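Long-range contacts in cytochrome P450 (CYP102L1) (PDB 6N6Q), which binds heme as a mycobacteriophage cytochrome P450 and probably acts as a monooxygenase that inserts oxygen into organic substrates: residues A[334-339]-A[407-412]; A[340-345]-A[456-461]. One frame throughout, in Å; residues are numbered along the deposited sequence.

Contact 1: A[334-339]-A[407-412]. With HEM (protoporphyrin IX containing Fe), chain E.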
ATOM      1  N   VAL A 334       8.706 -13.926  -4.243  1.00 50.47           N
ATOM      2  CA  VAL A 334       7.269 -14.166  -4.338  1.00 53.68           C
ATOM      3  C   VAL A 334       6.506 -12.855  -4.202  1.00 53.34           C
ATOM      4  O   VAL A 334       5.577 -12.573  -4.970  1.00 54.00           O
ATOM      5  CB  VAL A 334       6.822 -15.192  -3.281  1.00 51.64           C
ATOM      6  CG1 VAL A 334       5.312 -15.367  -3.311  1.00 49.92           C
ATOM      7  CG2 VAL A 334       7.516 -16.525  -3.507  1.00 54.83           C
ATOM      8  N   ILE A 335       6.890 -12.029  -3.226  1.00 54.91           N
ATOM      9  CA  ILE A 335       6.214 -10.752  -3.023  1.00 52.97           C
ATOM     10  C   ILE A 335       6.472  -9.819  -4.198  1.00 50.01           C
ATOM     11  O   ILE A 335       5.587  -9.061  -4.611  1.00 46.25           O
ATOM     12  CB  ILE A 335       6.656 -10.117  -1.694  1.00 44.99           C
ATOM     13  CG1 ILE A 335       6.492 -11.112  -0.548  1.00 48.11           C
ATOM     14  CG2 ILE A 335       5.853  -8.859  -1.417  1.00 56.27           C
ATOM     15  CD1 ILE A 335       6.880 -10.553   0.796  1.00 45.06           C
ATOM     16  N   ASP A 336       7.686  -9.855  -4.752  1.00 53.23           N
ATOM     17  CA  ASP A 336       8.005  -9.008  -5.895  1.00 45.41           C
ATOM     18  C   ASP A 336       7.136  -9.361  -7.095  1.00 53.37           C
ATOM     19  O   ASP A 336       6.582  -8.479  -7.759  1.00 55.64           O
ATOM     20  CB  ASP A 336       9.488  -9.132  -6.243  1.00 50.47           C
ATOM     21  CG  ASP A 336      10.384  -8.480  -5.213  1.00 52.75           C
ATOM     22  OD1 ASP A 336       9.853  -7.868  -4.263  1.00 60.26           O
ATOM     23  OD2 ASP A 336      11.622  -8.574  -5.353  1.00 59.07           O
ATOM     24  N   GLU A 337       6.999 -10.658  -7.383  1.00 52.01           N
ATOM     25  CA  GLU A 337       6.163 -11.081  -8.500  1.00 57.46           C
ATOM     26  C   GLU A 337       4.695 -10.761  -8.251  1.00 54.35           C
ATOM     27  O   GLU A 337       3.958 -10.461  -9.197  1.00 59.89           O
ATOM     28  CB  GLU A 337       6.354 -12.576  -8.763  1.00 55.42           C
ATOM     29  CG  GLU A 337       5.565 -13.122  -9.949  1.00 54.81           C
ATOM     30  CD  GLU A 337       6.105 -12.666 -11.297  1.00 62.34           C
ATOM     31  OE1 GLU A 337       7.117 -11.935 -11.333  1.00 61.14           O
ATOM     32  OE2 GLU A 337       5.512 -13.048 -12.328  1.00 64.19           O
ATOM     33  N   ALA A 338       4.253 -10.816  -6.992  1.00 52.47           N
ATOM     34  CA  ALA A 338       2.888 -10.410  -6.675  1.00 56.77           C
ATOM     35  C   ALA A 338       2.692  -8.918  -6.911  1.00 53.11           C
ATOM     36  O   ALA A 338       1.667  -8.500  -7.465  1.00 47.41           O
ATOM     37  CB  ALA A 338       2.549 -10.775  -5.229  1.00 39.98           C
ATOM     38  N   LEU A 339       3.666  -8.101  -6.504  1.00 50.77           N
ATOM     39  CA  LEU A 339       3.582  -6.664  -6.733  1.00 48.95           C
ATOM     40  C   LEU A 339       3.763  -6.302  -8.199  1.00 56.51           C
ATOM     41  O   LEU A 339       3.412  -5.185  -8.594  1.00 50.22           O
ATOM     42  CB  LEU A 339       4.620  -5.934  -5.879  1.00 39.47           C
ATOM     43  CG  LEU A 339       4.310  -5.896  -4.382  1.00 42.75           C
ATOM     44  CD1 LEU A 339       5.413  -5.185  -3.616  1.00 40.30           C
ATOM     45  CD2 LEU A 339       2.966  -5.225  -4.140  1.00 39.26           C
ATOM     46  N   HIS A 407      12.087  -1.996 -19.427  1.00 65.63           N
ATOM     47  CA  HIS A 407      10.915  -2.474 -18.709  1.00 64.04           C
ATOM     48  C   HIS A 407      10.761  -1.662 -17.432  1.00 61.97           C
ATOM     49  O   HIS A 407      11.743  -1.166 -16.874  1.00 61.22           O
ATOM     50  CB  HIS A 407      11.018  -3.969 -18.385  1.00 60.04           C
ATOM     51  CG  HIS A 407      12.069  -4.294 -17.370  1.00 63.44           C
ATOM     52  ND1 HIS A 407      13.406  -4.392 -17.688  1.00 67.91           N
ATOM     53  CD2 HIS A 407      11.978  -4.545 -16.043  1.00 61.63           C
ATOM     54  CE1 HIS A 407      14.095  -4.688 -16.600  1.00 73.27           C
ATOM     55  NE2 HIS A 407      13.252  -4.785 -15.587  1.00 69.63           N
ATOM     56  N   ILE A 408       9.519  -1.532 -16.975  1.00 50.11           N
ATOM     57  CA  ILE A 408       9.184  -0.723 -15.809  1.00 56.53           C
ATOM     58  C   ILE A 408       8.784  -1.646 -14.667  1.00 54.17           C
ATOM     59  O   ILE A 408       7.992  -2.577 -14.858  1.00 52.89           O
ATOM     60  CB  ILE A 408       8.060   0.280 -16.123  1.00 47.60           C
ATOM     61  CG1 ILE A 408       8.527   1.293 -17.167  1.00 50.68           C
ATOM     62  CG2 ILE A 408       7.600   0.987 -14.854  1.00 51.00           C
ATOM     63  CD1 ILE A 408       9.728   2.107 -16.734  1.00 53.19           C
ATOM     64  N   TYR A 409       9.340  -1.391 -13.480  1.00 48.67           N
ATOM     65  CA  TYR A 409       8.921  -2.081 -12.259  1.00 50.69           C
ATOM     66  C   TYR A 409       9.113  -1.100 -11.100  1.00 51.60           C
ATOM     67  O   TYR A 409      10.169  -1.072 -10.464  1.00 55.15           O
ATOM     68  CB  TYR A 409       9.697  -3.370 -12.038  1.00 52.55           C
ATOM     69  CG  TYR A 409       9.283  -4.097 -10.781  1.00 52.11           C
ATOM     70  CD1 TYR A 409       8.061  -4.751 -10.709  1.00 51.13           C
ATOM     71  CD2 TYR A 409      10.108  -4.121  -9.665  1.00 53.11           C
ATOM     72  CE1 TYR A 409       7.672  -5.411  -9.560  1.00 56.53           C
ATOM     73  CE2 TYR A 409       9.729  -4.781  -8.511  1.00 47.15           C
ATOM     74  CZ  TYR A 409       8.510  -5.424  -8.465  1.00 55.52           C
ATOM     75  OH  TYR A 409       8.124  -6.083  -7.320  1.00 53.06           O
ATOM     76  N   LYS A 410       8.082  -0.300 -10.838  1.00 51.22           N
ATOM     77  CA  LYS A 410       8.115   0.719  -9.788  1.00 55.05           C
ATOM     78  C   LYS A 410       6.865   0.613  -8.922  1.00 51.32           C
ATOM     79  O   LYS A 410       6.039   1.533  -8.890  1.00 52.63           O
ATOM     80  CB  LYS A 410       8.236   2.116 -10.395  1.00 50.76           C
ATOM     81  CG  LYS A 410       9.495   2.338 -11.211  1.00 54.95           C
ATOM     82  CD  LYS A 410      10.737   2.277 -10.337  1.00 43.09           C
ATOM     83  CE  LYS A 410      11.983   2.613 -11.138  1.00 48.61           C
ATOM     84  NZ  LYS A 410      13.175   2.785 -10.267  1.00 58.04           N
ATOM     85  N   PRO A 411       6.702  -0.492  -8.185  1.00 50.42           N
ATOM     86  CA  PRO A 411       5.506  -0.628  -7.337  1.00 46.82           C
ATOM     87  C   PRO A 411       5.461   0.363  -6.186  1.00 42.53           C
ATOM     88  O   PRO A 411       4.393   0.539  -5.588  1.00 39.81           O
ATOM     89  CB  PRO A 411       5.597  -2.072  -6.827  1.00 46.92           C
ATOM     90  CG  PRO A 411       7.052  -2.384  -6.862  1.00 45.60           C
ATOM     91  CD  PRO A 411       7.602  -1.653  -8.056  1.00 47.44           C
ATOM     92  N   PHE A 412       6.577   1.014  -5.859  1.00 45.37           N
ATOM     93  CA  PHE A 412       6.634   1.988  -4.778  1.00 40.47           C
ATOM     94  C   PHE A 412       6.831   3.414  -5.285  1.00 42.62           C
ATOM     95  O   PHE A 412       7.289   4.279  -4.530  1.00 41.91           O
ATOM     96  CB  PHE A 412       7.744   1.619  -3.793  1.00 45.65           C
ATOM     97  CG  PHE A 412       7.532   0.301  -3.105  1.00 44.82           C
ATOM     98  CD1 PHE A 412       6.823   0.232  -1.916  1.00 41.43           C
ATOM     99  CD2 PHE A 412       8.045  -0.868  -3.644  1.00 42.76           C
ATOM    100  CE1 PHE A 412       6.625  -0.979  -1.279  1.00 47.36           C
ATOM    101  CE2 PHE A 412       7.852  -2.082  -3.013  1.00 41.71           C
ATOM    102  CZ  PHE A 412       7.140  -2.138  -1.828  1.00 52.33           C
TER
HETATM  103  CHA HEM E 501       3.827   6.664  -1.183  1.00 46.16           C
HETATM  104  CHB HEM E 501       2.939   2.119  -2.655  1.00 48.28           C
HETATM  105  CHC HEM E 501       3.244   0.571   1.946  1.00 46.27           C
HETATM  106  CHD HEM E 501       3.379   5.193   3.441  1.00 41.66           C
HETATM  107  C1A HEM E 501       3.588   5.576  -1.999  1.00 43.26           C
HETATM  108  C2A HEM E 501       3.511   5.573  -3.449  1.00 48.03           C
HETATM  109  C3A HEM E 501       3.266   4.324  -3.850  1.00 44.22           C
HETATM  110  C4A HEM E 501       3.179   3.478  -2.676  1.00 45.94           C
HETATM  111  CMA HEM E 501       3.103   3.869  -5.315  1.00 42.76           C
HETATM  112  CAA HEM E 501       3.671   6.793  -4.381  1.00 42.25           C
HETATM  113  CBA HEM E 501       2.314   7.478  -4.519  1.00 45.18           C
HETATM  114  CGA HEM E 501       2.371   8.569  -5.559  1.00 51.00           C
HETATM  115  O1A HEM E 501       3.416   8.701  -6.248  1.00 51.99           O
HETATM  116  O2A HEM E 501       1.364   9.308  -5.700  1.00 42.86           O
HETATM  117  C1B HEM E 501       3.003   1.295  -1.547  1.00 48.92           C
HETATM  118  C2B HEM E 501       2.971  -0.154  -1.562  1.00 54.61           C
HETATM  119  C3B HEM E 501       3.055  -0.588  -0.288  1.00 48.98           C
HETATM  120  C4B HEM E 501       3.142   0.581   0.569  1.00 51.71           C
HETATM  121  CMB HEM E 501       2.859  -0.984  -2.862  1.00 37.77           C
HETATM  122  CAB HEM E 501       3.064  -2.034   0.274  1.00 48.91           C
HETATM  123  CBB HEM E 501       2.955  -3.148  -0.461  1.00 49.45           C
HETATM  124  C1C HEM E 501       3.337   1.677   2.768  1.00 43.20           C
HETATM  125  C2C HEM E 501       3.523   1.675   4.204  1.00 53.44           C
HETATM  126  C3C HEM E 501       3.560   2.939   4.631  1.00 49.43           C
HETATM  127  C4C HEM E 501       3.400   3.809   3.472  1.00 43.63           C
HETATM  128  CMC HEM E 501       3.651   0.430   5.109  1.00 42.38           C
HETATM  129  CAC HEM E 501       3.745   3.325   6.119  1.00 47.73           C
HETATM  130  CBC HEM E 501       3.815   4.592   6.539  1.00 54.44           C
HETATM  131  C1D HEM E 501       3.522   5.999   2.328  1.00 45.12           C
HETATM  132  C2D HEM E 501       3.633   7.447   2.320  1.00 44.80           C
HETATM  133  C3D HEM E 501       3.757   7.851   1.050  1.00 40.40           C
HETATM  134  C4D HEM E 501       3.731   6.678   0.197  1.00 42.97           C
HETATM  135  CMD HEM E 501       3.608   8.363   3.564  1.00 33.94           C
HETATM  136  CAD HEM E 501       3.905   9.313   0.569  1.00 40.48           C
HETATM  137  CBD HEM E 501       5.368   9.741   0.643  1.00 32.48           C
HETATM  138  CGD HEM E 501       5.530  11.133   0.086  1.00 45.02           C
HETATM  139  O1D HEM E 501       6.445  11.863   0.550  1.00 44.89           O
HETATM  140  O2D HEM E 501       4.743  11.520  -0.818  1.00 43.81           O
HETATM  141  NA  HEM E 501       3.378   4.279  -1.569  1.00 49.98           N
HETATM  142  NB  HEM E 501       3.108   1.705  -0.234  1.00 48.44           N
HETATM  143  NC  HEM E 501       3.267   2.995   2.361  1.00 47.62           N
HETATM  144  ND  HEM E 501       3.586   5.569   1.014  1.00 45.97           N
HETATM  145 FE   HEM E 501       3.192   3.641   0.404  1.00 54.90          FE
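L339 and P411 mark the closest backbone approach, their CA atoms 6.4 Å apart, where the C-terminal turns of helix 329-341 run past the irregular loop 407-412. The polar link lies one turn back on the helix: Y409 OH donates a 2.9 Å hydrogen bond to the backbone O of D336. It meets that carbonyl from the flank, with a C=O...donor angle of 106° and a tilt of 23° from the carbonyl plane. Y409 can reach it because CG stands anti to the backbone N (chi1 180°), which sends the phenol out to the helix. P411 CD lies over the centre of one face of the Y409 ring, 3.7 Å above its plane. The L339 side chain carries the apolar half of the interface. Its CB lies 4.1 Å from P411 CB, and its CD1 branch meets F412 CZ at 3.9 Å, the two side chains crossing at about a right angle. Beyond, F412 CE1 reaches HEM C3B at 3.7 Å. E337 and R340 of the ExxR motif, joined by R395, make the Glu-Arg-Arg triad characteristic of P450s, while F412 opens the FGxGxRxC heme-binding signature and shares backbone hydrogen bonds with C419. The ExxR helix and the start of the cysteine loop are thus joined: the tyrosine hydroxyl is held by a main-chain carbonyl of the helix, and apolar packing carries the contact on to the heme.

Contact 2: A[340-345]-A[456-461]. With HEM (protoporphyrin IX containing Fe), chain E.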
ATOM      1  N   ARG A 340       4.305  -7.210  -9.011  1.00 53.27           N
ATOM      2  CA  ARG A 340       4.369  -6.969 -10.446  1.00 52.04           C
ATOM      3  C   ARG A 340       3.042  -7.317 -11.111  1.00 54.68           C
ATOM      4  O   ARG A 340       2.412  -6.469 -11.751  1.00 56.32           O
ATOM      5  CB  ARG A 340       5.509  -7.773 -11.076  1.00 54.22           C
ATOM      6  CG  ARG A 340       5.722  -7.468 -12.552  1.00 58.40           C
ATOM      7  CD  ARG A 340       6.568  -8.525 -13.239  1.00 53.40           C
ATOM      8  NE  ARG A 340       5.893  -9.818 -13.287  1.00 56.50           N
ATOM      9  CZ  ARG A 340       5.002 -10.160 -14.211  1.00 56.94           C
ATOM     10  NH1 ARG A 340       4.673  -9.303 -15.168  1.00 56.61           N
ATOM     11  NH2 ARG A 340       4.436 -11.357 -14.179  1.00 57.32           N
ATOM     12  N   LEU A 341       2.599  -8.568 -10.958  1.00 50.00           N
ATOM     13  CA  LEU A 341       1.384  -9.010 -11.632  1.00 55.58           C
ATOM     14  C   LEU A 341       0.165  -8.216 -11.179  1.00 54.59           C
ATOM     15  O   LEU A 341      -0.749  -7.973 -11.975  1.00 55.89           O
ATOM     16  CB  LEU A 341       1.167 -10.505 -11.395  1.00 52.48           C
ATOM     17  CG  LEU A 341       0.340 -11.232 -12.456  1.00 59.72           C
ATOM     18  CD1 LEU A 341       0.973 -11.056 -13.827  1.00 53.51           C
ATOM     19  CD2 LEU A 341       0.205 -12.707 -12.114  1.00 56.83           C
ATOM     20  N   TRP A 342       0.136  -7.797  -9.915  1.00 53.55           N
ATOM     21  CA  TRP A 342      -0.970  -7.002  -9.385  1.00 56.89           C
ATOM     22  C   TRP A 342      -0.423  -5.974  -8.410  1.00 46.25           C
ATOM     23  O   TRP A 342      -0.399  -6.199  -7.193  1.00 52.53           O
ATOM     24  CB  TRP A 342      -2.024  -7.886  -8.716  1.00 49.70           C
ATOM     25  CG  TRP A 342      -2.749  -8.758  -9.685  1.00 55.10           C
ATOM     26  CD1 TRP A 342      -2.509 -10.077  -9.939  1.00 57.16           C
ATOM     27  CD2 TRP A 342      -3.828  -8.373 -10.545  1.00 56.30           C
ATOM     28  NE1 TRP A 342      -3.378 -10.539 -10.899  1.00 59.83           N
ATOM     29  CE2 TRP A 342      -4.196  -9.512 -11.288  1.00 55.38           C
ATOM     30  CE3 TRP A 342      -4.518  -7.176 -10.756  1.00 54.43           C
ATOM     31  CZ2 TRP A 342      -5.224  -9.489 -12.229  1.00 49.05           C
ATOM     32  CZ3 TRP A 342      -5.540  -7.155 -11.691  1.00 54.68           C
ATOM     33  CH2 TRP A 342      -5.884  -8.306 -12.415  1.00 47.88           C
ATOM     34  N   PRO A 343       0.017  -4.820  -8.907  1.00 51.24           N
ATOM     35  CA  PRO A 343       0.493  -3.771  -8.000  1.00 50.31           C
ATOM     36  C   PRO A 343      -0.665  -3.132  -7.260  1.00 50.57           C
ATOM     37  O   PRO A 343      -1.518  -2.486  -7.878  1.00 52.67           O
ATOM     38  CB  PRO A 343       1.197  -2.778  -8.935  1.00 47.01           C
ATOM     39  CG  PRO A 343       0.671  -3.072 -10.318  1.00 51.37           C
ATOM     40  CD  PRO A 343      -0.149  -4.335 -10.288  1.00 44.08           C
ATOM     41  N   VAL A 344      -0.713  -3.322  -5.937  1.00 46.40           N
ATOM     42  CA  VAL A 344      -1.831  -2.813  -5.150  1.00 43.71           C
ATOM     43  C   VAL A 344      -1.954  -1.304  -5.301  1.00 46.83           C
ATOM     44  O   VAL A 344      -3.063  -0.759  -5.284  1.00 47.68           O
ATOM     45  CB  VAL A 344      -1.686  -3.234  -3.675  1.00 54.50           C
ATOM     46  CG1 VAL A 344      -1.820  -4.743  -3.548  1.00 45.67           C
ATOM     47  CG2 VAL A 344      -0.353  -2.769  -3.110  1.00 47.24           C
ATOM     48  N   ALA A 345      -0.833  -0.607  -5.459  1.00 44.45           N
ATOM     49  CA  ALA A 345      -0.865   0.776  -5.911  1.00 39.78           C
ATOM     50  C   ALA A 345      -0.724   0.762  -7.428  1.00 45.67           C
ATOM     51  O   ALA A 345       0.400   0.770  -7.948  1.00 40.37           O
ATOM     52  CB  ALA A 345       0.246   1.598  -5.258  1.00 42.69           C
ATOM     53  N   LEU A 456      -9.231   2.224  -3.241  1.00 63.48           N
ATOM     54  CA  LEU A 456      -8.006   3.005  -3.305  1.00 64.69           C
ATOM     55  C   LEU A 456      -6.838   2.164  -3.795  1.00 61.88           C
ATOM     56  O   LEU A 456      -5.856   2.717  -4.301  1.00 68.69           O
ATOM     57  CB  LEU A 456      -7.683   3.603  -1.935  1.00 62.59           C
ATOM     58  CG  LEU A 456      -8.750   4.524  -1.340  1.00 67.60           C
ATOM     59  CD1 LEU A 456      -8.310   5.055   0.019  1.00 56.17           C
ATOM     60  CD2 LEU A 456      -9.061   5.668  -2.298  1.00 60.55           C
ATOM     61  N   THR A 457      -6.929   0.843  -3.658  1.00 63.13           N
ATOM     62  CA  THR A 457      -5.900  -0.086  -4.092  1.00 63.38           C
ATOM     63  C   THR A 457      -6.545  -1.252  -4.829  1.00 57.81           C
ATOM     64  O   THR A 457      -7.769  -1.407  -4.850  1.00 56.36           O
ATOM     65  CB  THR A 457      -5.080  -0.619  -2.906  1.00 59.17           C
ATOM     66  OG1 THR A 457      -5.942  -1.333  -2.011  1.00 57.46           O
ATOM     67  CG2 THR A 457      -4.406   0.520  -2.158  1.00 52.98           C
ATOM     68  N   LEU A 458      -5.701  -2.079  -5.440  1.00 55.34           N
ATOM     69  CA  LEU A 458      -6.157  -3.329  -6.032  1.00 60.02           C
ATOM     70  C   LEU A 458      -6.293  -4.384  -4.941  1.00 53.72           C
ATOM     71  O   LEU A 458      -5.405  -4.532  -4.095  1.00 48.71           O
ATOM     72  CB  LEU A 458      -5.185  -3.800  -7.114  1.00 51.50           C
ATOM     73  CG  LEU A 458      -5.519  -3.421  -8.559  1.00 55.08           C
ATOM     74  CD1 LEU A 458      -5.889  -1.950  -8.674  1.00 53.34           C
ATOM     75  CD2 LEU A 458      -4.353  -3.756  -9.479  1.00 48.70           C
ATOM     76  N   LYS A 459      -7.405  -5.116  -4.960  1.00 54.08           N
ATOM     77  CA  LYS A 459      -7.701  -6.083  -3.918  1.00 50.92           C
ATOM     78  C   LYS A 459      -8.327  -7.332  -4.523  1.00 54.73           C
ATOM     79  O   LYS A 459      -9.162  -7.229  -5.433  1.00 58.73           O
ATOM     80  CB  LYS A 459      -8.652  -5.489  -2.869  1.00 51.62           C
ATOM     81  CG  LYS A 459      -8.807  -6.334  -1.618  1.00 54.47           C
ATOM     82  CD  LYS A 459      -9.866  -5.765  -0.693  1.00 50.14           C
ATOM     83  CE  LYS A 459     -11.253  -5.966  -1.271  1.00 56.70           C
ATOM     84  NZ  LYS A 459     -11.535  -7.411  -1.503  1.00 62.83           N
ATOM     85  N   PRO A 460      -7.939  -8.517  -4.052  1.00 53.73           N
ATOM     86  CA  PRO A 460      -8.628  -9.748  -4.471  1.00 51.15           C
ATOM     87  C   PRO A 460     -10.014  -9.811  -3.846  1.00 55.17           C
ATOM     88  O   PRO A 460     -10.160  -9.732  -2.624  1.00 60.37           O
ATOM     89  CB  PRO A 460      -7.717 -10.866  -3.948  1.00 50.36           C
ATOM     90  CG  PRO A 460      -6.407 -10.199  -3.633  1.00 51.97           C
ATOM     91  CD  PRO A 460      -6.754  -8.804  -3.228  1.00 53.07           C
ATOM     92  N   SER A 461     -11.032  -9.954  -4.690  1.00 54.05           N
ATOM     93  CA  SER A 461     -12.416  -9.990  -4.243  1.00 57.21           C
ATOM     94  C   SER A 461     -12.877 -11.430  -4.058  1.00 61.12           C
ATOM     95  O   SER A 461     -12.578 -12.300  -4.883  1.00 63.25           O
ATOM     96  CB  SER A 461     -13.331  -9.269  -5.238  1.00 58.43           C
ATOM     97  OG  SER A 461     -13.311  -9.896  -6.508  1.00 58.36           O
TER
HETATM   98  CHA HEM E 501       3.827   6.664  -1.183  1.00 46.16           C
HETATM   99  CHB HEM E 501       2.939   2.119  -2.655  1.00 48.28           C
HETATM  100  CHC HEM E 501       3.244   0.571   1.946  1.00 46.27           C
HETATM  101  CHD HEM E 501       3.379   5.193   3.441  1.00 41.66           C
HETATM  102  C1A HEM E 501       3.588   5.576  -1.999  1.00 43.26           C
HETATM  103  C2A HEM E 501       3.511   5.573  -3.449  1.00 48.03           C
HETATM  104  C3A HEM E 501       3.266   4.324  -3.850  1.00 44.22           C
HETATM  105  C4A HEM E 501       3.179   3.478  -2.676  1.00 45.94           C
HETATM  106  CMA HEM E 501       3.103   3.869  -5.315  1.00 42.76           C
HETATM  107  CAA HEM E 501       3.671   6.793  -4.381  1.00 42.25           C
HETATM  108  CBA HEM E 501       2.314   7.478  -4.519  1.00 45.18           C
HETATM  109  CGA HEM E 501       2.371   8.569  -5.559  1.00 51.00           C
HETATM  110  O1A HEM E 501       3.416   8.701  -6.248  1.00 51.99           O
HETATM  111  O2A HEM E 501       1.364   9.308  -5.700  1.00 42.86           O
HETATM  112  C1B HEM E 501       3.003   1.295  -1.547  1.00 48.92           C
HETATM  113  C2B HEM E 501       2.971  -0.154  -1.562  1.00 54.61           C
HETATM  114  C3B HEM E 501       3.055  -0.588  -0.288  1.00 48.98           C
HETATM  115  C4B HEM E 501       3.142   0.581   0.569  1.00 51.71           C
HETATM  116  CMB HEM E 501       2.859  -0.984  -2.862  1.00 37.77           C
HETATM  117  CAB HEM E 501       3.064  -2.034   0.274  1.00 48.91           C
HETATM  118  CBB HEM E 501       2.955  -3.148  -0.461  1.00 49.45           C
HETATM  119  C1C HEM E 501       3.337   1.677   2.768  1.00 43.20           C
HETATM  120  C2C HEM E 501       3.523   1.675   4.204  1.00 53.44           C
HETATM  121  C3C HEM E 501       3.560   2.939   4.631  1.00 49.43           C
HETATM  122  C4C HEM E 501       3.400   3.809   3.472  1.00 43.63           C
HETATM  123  CMC HEM E 501       3.651   0.430   5.109  1.00 42.38           C
HETATM  124  CAC HEM E 501       3.745   3.325   6.119  1.00 47.73           C
HETATM  125  CBC HEM E 501       3.815   4.592   6.539  1.00 54.44           C
HETATM  126  C1D HEM E 501       3.522   5.999   2.328  1.00 45.12           C
HETATM  127  C2D HEM E 501       3.633   7.447   2.320  1.00 44.80           C
HETATM  128  C3D HEM E 501       3.757   7.851   1.050  1.00 40.40           C
HETATM  129  C4D HEM E 501       3.731   6.678   0.197  1.00 42.97           C
HETATM  130  CMD HEM E 501       3.608   8.363   3.564  1.00 33.94           C
HETATM  131  CAD HEM E 501       3.905   9.313   0.569  1.00 40.48           C
HETATM  132  CBD HEM E 501       5.368   9.741   0.643  1.00 32.48           C
HETATM  133  CGD HEM E 501       5.530  11.133   0.086  1.00 45.02           C
HETATM  134  O1D HEM E 501       6.445  11.863   0.550  1.00 44.89           O
HETATM  135  O2D HEM E 501       4.743  11.520  -0.818  1.00 43.81           O
HETATM  136  NA  HEM E 501       3.378   4.279  -1.569  1.00 49.98           N
HETATM  137  NB  HEM E 501       3.108   1.705  -0.234  1.00 48.44           N
HETATM  138  NC  HEM E 501       3.267   2.995   2.361  1.00 47.62           N
HETATM  139  ND  HEM E 501       3.586   5.569   1.014  1.00 45.97           N
HETATM  140 FE   HEM E 501       3.192   3.641   0.404  1.00 54.90          FE
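V344 O accepts the one hydrogen bond between the two segments, from L458 N at 3.0 Å. The N-H...O angle is 159°, and the donor sits in the carbonyl plane on a lone pair, so the bond is well directed. The same V344 O also abuts T457, with CB at 3.1 Å and CG2 at 3.6 Å. Next to it, V344 CG1 lies 3.6 Å from L458 O, so the valine flanks the backbone of L458 at its carbonyl as well. The L458 side chain reaches back towards the chain leaving helix 329-341. Its CD2 touches W342 CE3 at 3.7 Å, in the plane of the indole and at its edge, and also lies 3.5 Å from P343 O. The leucine holds these contacts with chi1 at -95°, well away from a staggered value. The other V344 branch serves the cofactor: CG2 packs on the heme methyl CMB at 3.7 Å, and A345 CB meets the methyl CMA at the same distance.

In the next shell, W342 stacks on F289 of helix 265-296 and also meets the ring of H376, which holds the indole whose edge receives L458. T457 OG1 makes a weak hydrogen bond to N285 of that same helix. K459 and S461 pair through their backbones with strand 451-454, completing a two-stranded antiparallel hairpin.

Segment 340-345 is the end of the ExxR helix and the turn from W342 that leaves it, and 456-457 belong to the tip of the hairpin; in P450s these two regions commonly border the substrate pocket. A directed backbone bond, with L458 packed on W342 and P343 beside it, fixes the turn to the hairpin, while V344 and A345 line this edge of the porphyrin with hydrocarbon.

Contacts 1 and 2 follow one another along helix 329-341 and the turn that leaves it, their centres about 11 Å apart. They touch directly: Y409 CE1 packs on R340 CB at 3.5 Å, and nearer the heme L339 CD2 lies 4.3 Å from V344 CG2. Their segments alternate in the chain, so the helix and its turn receive first the approach to the cysteine loop and then the C-terminal hairpin. At the porphyrin, P411 O of contact 1 approaches the methyl CMB to 3.5 Å and also lies 4.3 Å from A345 CB of contact 2. Together they connect the ExxR region, the cysteine loop and the hairpin at one side of the heme.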